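Local atomic coordinates of erythropoietin (Homo sapiens, PDB entry 1EER), a protein that acts as a hormone that binds and dimerises its receptor, activating JAK2 and so regulating the proliferation and differentiation of red blood cells. Residues Leu5-Tyr15 with Gly101-Leu112. The protein carries 5 engineered substitutions. Sequence-based numbering, arbitrary orientation.
Sequences LICDSRVLERY and GLRSLTTLLRAL
I6 is pressed against three leucines, L108, L109 and L112, and this is the tightly packed end of the contact. Its CG1 lies anti to the backbone N (chi1 -151°), which carries CD1 to L108 CB at 3.7 Å and, more snugly than carbons usually pack, to L109 CD1 at 3.4 Å. The other branch, CG2, meets L112 CG at 3.7 Å, the side chains crossing at about a right angle. A beta-branched isoleucine suits this place because its two arms reach different leucines.

At the other end Y15 brings its ring down beside G101, where the bare backbone lets CD1 come within 3.7 Å of the glycine CA. L105 lies over one face of the ring, offset toward the rim, and its CD2 also reaches L12 CD1 at 3.7 Å. At the phenol end, where another protein's chain packs on Y15, a single water makes the bridge: in the ring plane, it lies 2.9 Å from Y15 OH and donates to S104 OG at 2.7 Å. S104 OG also bonds the backbone of another protein's chain and S100 O of its own helix. A tyrosine fits here, apolar across its ring and polar at its hydroxyl; no direct hydrogen bond joins the two segments.

The axes of segments 9-15 and 101-111 run roughly antiparallel, at 147°, with a closest approach of 10.7 Å, within this cytokine's four-helix bundle. L109 continues onto L67 of helix 56-82, while L105 and L112 pack on helix 138-161, tied to C7 by the disulfide with C161.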
loop_
_atom_site.group_PDB
_atom_site.type_symbol
_atom_site.label_atom_id
_atom_site.label_comp_id
_atom_site.label_asym_id
_atom_site.label_seq_id
_atom_site.Cartn_x
_atom_site.Cartn_y
_atom_site.Cartn_z
ATOM N N LEU A 5 8.513 -4.839 -12.734
ATOM C CA LEU A 5 7.500 -3.981 -12.123
ATOM C C LEU A 5 6.565 -4.473 -11.021
ATOM O O LEU A 5 6.445 -3.810 -9.997
ATOM C CB LEU A 5 6.677 -3.319 -13.225
ATOM C CG LEU A 5 7.496 -2.367 -14.106
ATOM C CD1 LEU A 5 7.978 -3.111 -15.337
ATOM C CD2 LEU A 5 6.664 -1.181 -14.511
ATOM N N ILE A 6 5.888 -5.601 -11.200
ATOM C CA ILE A 6 4.983 -6.048 -10.141
ATOM C C ILE A 6 5.734 -6.690 -8.987
ATOM O O ILE A 6 5.201 -6.821 -7.887
ATOM C CB ILE A 6 3.897 -7.028 -10.662
ATOM C CG1 ILE A 6 2.639 -6.886 -9.801
ATOM C CG2 ILE A 6 4.408 -8.454 -10.657
ATOM C CD1 ILE A 6 1.460 -7.724 -10.274
ATOM N N CYS A 7 6.979 -7.075 -9.242
ATOM C CA CYS A 7 7.808 -7.692 -8.219
ATOM C C CYS A 7 8.376 -6.649 -7.274
ATOM O O CYS A 7 9.108 -6.975 -6.339
ATOM C CB CYS A 7 8.928 -8.491 -8.872
ATOM S SG CYS A 7 8.269 -10.011 -9.607
ATOM N N ASP A 8 8.044 -5.389 -7.532
ATOM C CA ASP A 8 8.493 -4.301 -6.685
ATOM C C ASP A 8 7.321 -4.032 -5.754
ATOM O O ASP A 8 6.305 -3.458 -6.152
ATOM C CB ASP A 8 8.817 -3.066 -7.523
ATOM C CG ASP A 8 9.294 -1.895 -6.681
ATOM O OD1 ASP A 8 8.774 -1.691 -5.563
ATOM O OD2 ASP A 8 10.196 -1.168 -7.138
ATOM N N SER A 9 7.464 -4.483 -4.514
ATOM C CA SER A 9 6.427 -4.322 -3.510
ATOM C C SER A 9 5.706 -2.971 -3.551
ATOM O O SER A 9 4.472 -2.916 -3.576
ATOM C CB SER A 9 7.026 -4.541 -2.120
ATOM O OG SER A 9 6.888 -5.891 -1.733
ATOM N N ARG A 10 6.479 -1.887 -3.551
ATOM C CA ARG A 10 5.929 -0.532 -3.560
ATOM C C ARG A 10 5.007 -0.283 -4.743
ATOM O O ARG A 10 4.034 0.472 -4.639
ATOM C CB ARG A 10 7.058 0.505 -3.591
ATOM C CG ARG A 10 8.063 0.437 -2.442
ATOM C CD ARG A 10 7.666 -0.542 -1.356
ATOM N NE ARG A 10 7.293 0.125 -0.114
ATOM C CZ ARG A 10 6.625 -0.466 0.872
ATOM N NH1 ARG A 10 6.257 -1.737 0.759
ATOM N NH2 ARG A 10 6.324 0.214 1.971
ATOM N N VAL A 11 5.327 -0.906 -5.872
ATOM C CA VAL A 11 4.520 -0.744 -7.068
ATOM C C VAL A 11 3.157 -1.382 -6.856
ATOM O O VAL A 11 2.128 -0.755 -7.102
ATOM C CB VAL A 11 5.208 -1.377 -8.304
ATOM C CG1 VAL A 11 4.311 -1.234 -9.549
ATOM C CG2 VAL A 11 6.557 -0.705 -8.535
ATOM N N LEU A 12 3.146 -2.624 -6.386
ATOM C CA LEU A 12 1.886 -3.312 -6.155
ATOM C C LEU A 12 1.140 -2.698 -4.978
ATOM O O LEU A 12 -0.086 -2.581 -4.996
ATOM C CB LEU A 12 2.141 -4.795 -5.898
ATOM C CG LEU A 12 0.952 -5.599 -5.368
ATOM C CD1 LEU A 12 -0.297 -5.332 -6.207
ATOM C CD2 LEU A 12 1.313 -7.069 -5.389
ATOM N N GLU A 13 1.893 -2.290 -3.962
ATOM C CA GLU A 13 1.316 -1.700 -2.762
ATOM C C GLU A 13 0.462 -0.468 -3.011
ATOM O O GLU A 13 -0.486 -0.214 -2.267
ATOM C CB GLU A 13 2.418 -1.341 -1.768
ATOM C CG GLU A 13 1.894 -0.708 -0.493
ATOM C CD GLU A 13 2.797 -0.960 0.706
ATOM O OE1 GLU A 13 2.918 -2.130 1.146
ATOM O OE2 GLU A 13 3.384 0.020 1.211
ATOM N N ARG A 14 0.802 0.308 -4.041
ATOM C CA ARG A 14 0.038 1.509 -4.352
ATOM C C ARG A 14 -1.438 1.164 -4.492
ATOM O O ARG A 14 -2.311 1.854 -3.963
ATOM C CB ARG A 14 0.537 2.146 -5.649
ATOM C CG ARG A 14 -0.145 3.469 -5.960
ATOM C CD ARG A 14 -0.110 3.793 -7.446
ATOM N NE ARG A 14 -1.201 4.687 -7.815
ATOM C CZ ARG A 14 -1.485 5.046 -9.062
ATOM N NH1 ARG A 14 -0.754 4.585 -10.066
ATOM N NH2 ARG A 14 -2.511 5.853 -9.305
ATOM N N TYR A 15 -1.709 0.081 -5.203
ATOM C CA TYR A 15 -3.083 -0.341 -5.432
ATOM C C TYR A 15 -3.744 -0.920 -4.180
ATOM O O TYR A 15 -4.916 -0.662 -3.914
ATOM C CB TYR A 15 -3.108 -1.341 -6.591
ATOM C CG TYR A 15 -2.468 -0.766 -7.839
ATOM C CD1 TYR A 15 -3.123 0.212 -8.594
ATOM C CD2 TYR A 15 -1.195 -1.167 -8.244
ATOM C CE1 TYR A 15 -2.526 0.777 -9.720
ATOM C CE2 TYR A 15 -0.587 -0.611 -9.367
ATOM C CZ TYR A 15 -1.258 0.360 -10.101
ATOM O OH TYR A 15 -0.664 0.913 -11.212
ATOM N N GLY A 101 -6.822 1.025 -11.646
ATOM C CA GLY A 101 -5.899 0.127 -10.973
ATOM C C GLY A 101 -5.978 -1.307 -11.469
ATOM O O GLY A 101 -4.947 -1.932 -11.725
ATOM N N LEU A 102 -7.201 -1.830 -11.602
ATOM C CA LEU A 102 -7.404 -3.200 -12.071
ATOM C C LEU A 102 -6.822 -3.372 -13.462
ATOM O O LEU A 102 -6.280 -4.424 -13.798
ATOM C CB LEU A 102 -8.899 -3.557 -12.068
ATOM C CG LEU A 102 -9.454 -4.001 -10.706
ATOM C CD1 LEU A 102 -10.953 -4.208 -10.785
ATOM C CD2 LEU A 102 -8.773 -5.289 -10.275
ATOM N N ARG A 103 -6.913 -2.321 -14.267
ATOM C CA ARG A 103 -6.384 -2.383 -15.623
ATOM C C ARG A 103 -4.867 -2.531 -15.577
ATOM O O ARG A 103 -4.286 -3.313 -16.330
ATOM C CB ARG A 103 -6.769 -1.126 -16.413
ATOM C CG ARG A 103 -6.448 -1.215 -17.906
ATOM C CD ARG A 103 -6.602 0.137 -18.617
ATOM N NE ARG A 103 -8.001 0.504 -18.815
ATOM C CZ ARG A 103 -8.599 1.518 -18.205
ATOM N NH1 ARG A 103 -7.920 2.272 -17.354
ATOM N NH2 ARG A 103 -9.882 1.764 -18.422
ATOM N N SER A 104 -4.228 -1.784 -14.683
ATOM C CA SER A 104 -2.780 -1.847 -14.554
ATOM C C SER A 104 -2.347 -3.203 -14.001
ATOM O O SER A 104 -1.412 -3.829 -14.512
ATOM C CB SER A 104 -2.295 -0.724 -13.643
ATOM O OG SER A 104 -2.619 0.540 -14.198
ATOM N N LEU A 105 -3.043 -3.665 -12.968
ATOM C CA LEU A 105 -2.725 -4.946 -12.353
ATOM C C LEU A 105 -2.848 -6.082 -13.358
ATOM O O LEU A 105 -2.023 -6.997 -13.366
ATOM C CB LEU A 105 -3.642 -5.189 -11.148
ATOM C CG LEU A 105 -3.403 -4.197 -10.004
ATOM C CD1 LEU A 105 -4.539 -4.275 -8.995
ATOM C CD2 LEU A 105 -2.059 -4.506 -9.345
ATOM N N THR A 106 -3.875 -6.028 -14.205
ATOM C CA THR A 106 -4.075 -7.058 -15.228
ATOM C C THR A 106 -2.871 -7.149 -16.168
ATOM O O THR A 106 -2.417 -8.244 -16.517
ATOM C CB THR A 106 -5.307 -6.768 -16.101
ATOM O OG1 THR A 106 -6.483 -6.730 -15.286
ATOM C CG2 THR A 106 -5.452 -7.841 -17.168
ATOM N N THR A 107 -2.367 -5.991 -16.590
ATOM C CA THR A 107 -1.226 -5.946 -17.487
ATOM C C THR A 107 -0.008 -6.437 -16.720
ATOM O O THR A 107 0.784 -7.224 -17.231
ATOM C CB THR A 107 -0.969 -4.503 -17.997
ATOM O OG1 THR A 107 -2.083 -4.061 -18.787
ATOM C CG2 THR A 107 0.290 -4.454 -18.851
ATOM N N LEU A 108 0.115 -5.979 -15.479
ATOM C CA LEU A 108 1.225 -6.354 -14.605
ATOM C C LEU A 108 1.306 -7.868 -14.350
ATOM O O LEU A 108 2.395 -8.457 -14.389
ATOM C CB LEU A 108 1.096 -5.604 -13.274
ATOM C CG LEU A 108 2.152 -4.546 -12.914
ATOM C CD1 LEU A 108 2.769 -3.934 -14.170
ATOM C CD2 LEU A 108 1.501 -3.478 -12.051
ATOM N N LEU A 109 0.154 -8.490 -14.101
ATOM C CA LEU A 109 0.080 -9.927 -13.831
ATOM C C LEU A 109 0.489 -10.783 -15.017
ATOM O O LEU A 109 1.208 -11.774 -14.869
ATOM C CB LEU A 109 -1.341 -10.314 -13.434
ATOM C CG LEU A 109 -1.515 -10.961 -12.074
ATOM C CD1 LEU A 109 -0.536 -10.349 -11.083
ATOM C CD2 LEU A 109 -2.944 -10.756 -11.620
ATOM N N ARG A 110 0.001 -10.406 -16.193
ATOM C CA ARG A 110 0.296 -11.138 -17.411
ATOM C C ARG A 110 1.791 -11.214 -17.626
ATOM O O ARG A 110 2.326 -12.264 -17.944
ATOM C CB ARG A 110 -0.364 -10.448 -18.605
ATOM C CG ARG A 110 0.139 -10.925 -19.949
ATOM C CD ARG A 110 -0.606 -10.234 -21.070
ATOM N NE ARG A 110 -2.032 -10.153 -20.783
ATOM C CZ ARG A 110 -2.787 -9.102 -21.069
ATOM N NH1 ARG A 110 -2.245 -8.041 -21.650
ATOM N NH2 ARG A 110 -4.078 -9.109 -20.771
ATOM N N ALA A 111 2.463 -10.086 -17.461
ATOM C CA ALA A 111 3.906 -10.034 -17.644
ATOM C C ALA A 111 4.542 -11.005 -16.675
ATOM O O ALA A 111 5.611 -11.542 -16.940
ATOM C CB ALA A 111 4.414 -8.630 -17.390
ATOM N N LEU A 112 3.867 -11.227 -15.553
ATOM C CA LEU A 112 4.341 -12.147 -14.529
ATOM C C LEU A 112 4.132 -13.598 -14.972
ATOM O O LEU A 112 4.661 -14.528 -14.363
ATOM C CB LEU A 112 3.594 -11.888 -13.215
ATOM C CG LEU A 112 4.324 -11.922 -11.864
ATOM C CD1 LEU A 112 3.382 -12.502 -10.841
ATOM C CD2 LEU A 112 5.609 -12.741 -11.934
HETATM O O HOH W 1 -2.512 2.714 -12.636
#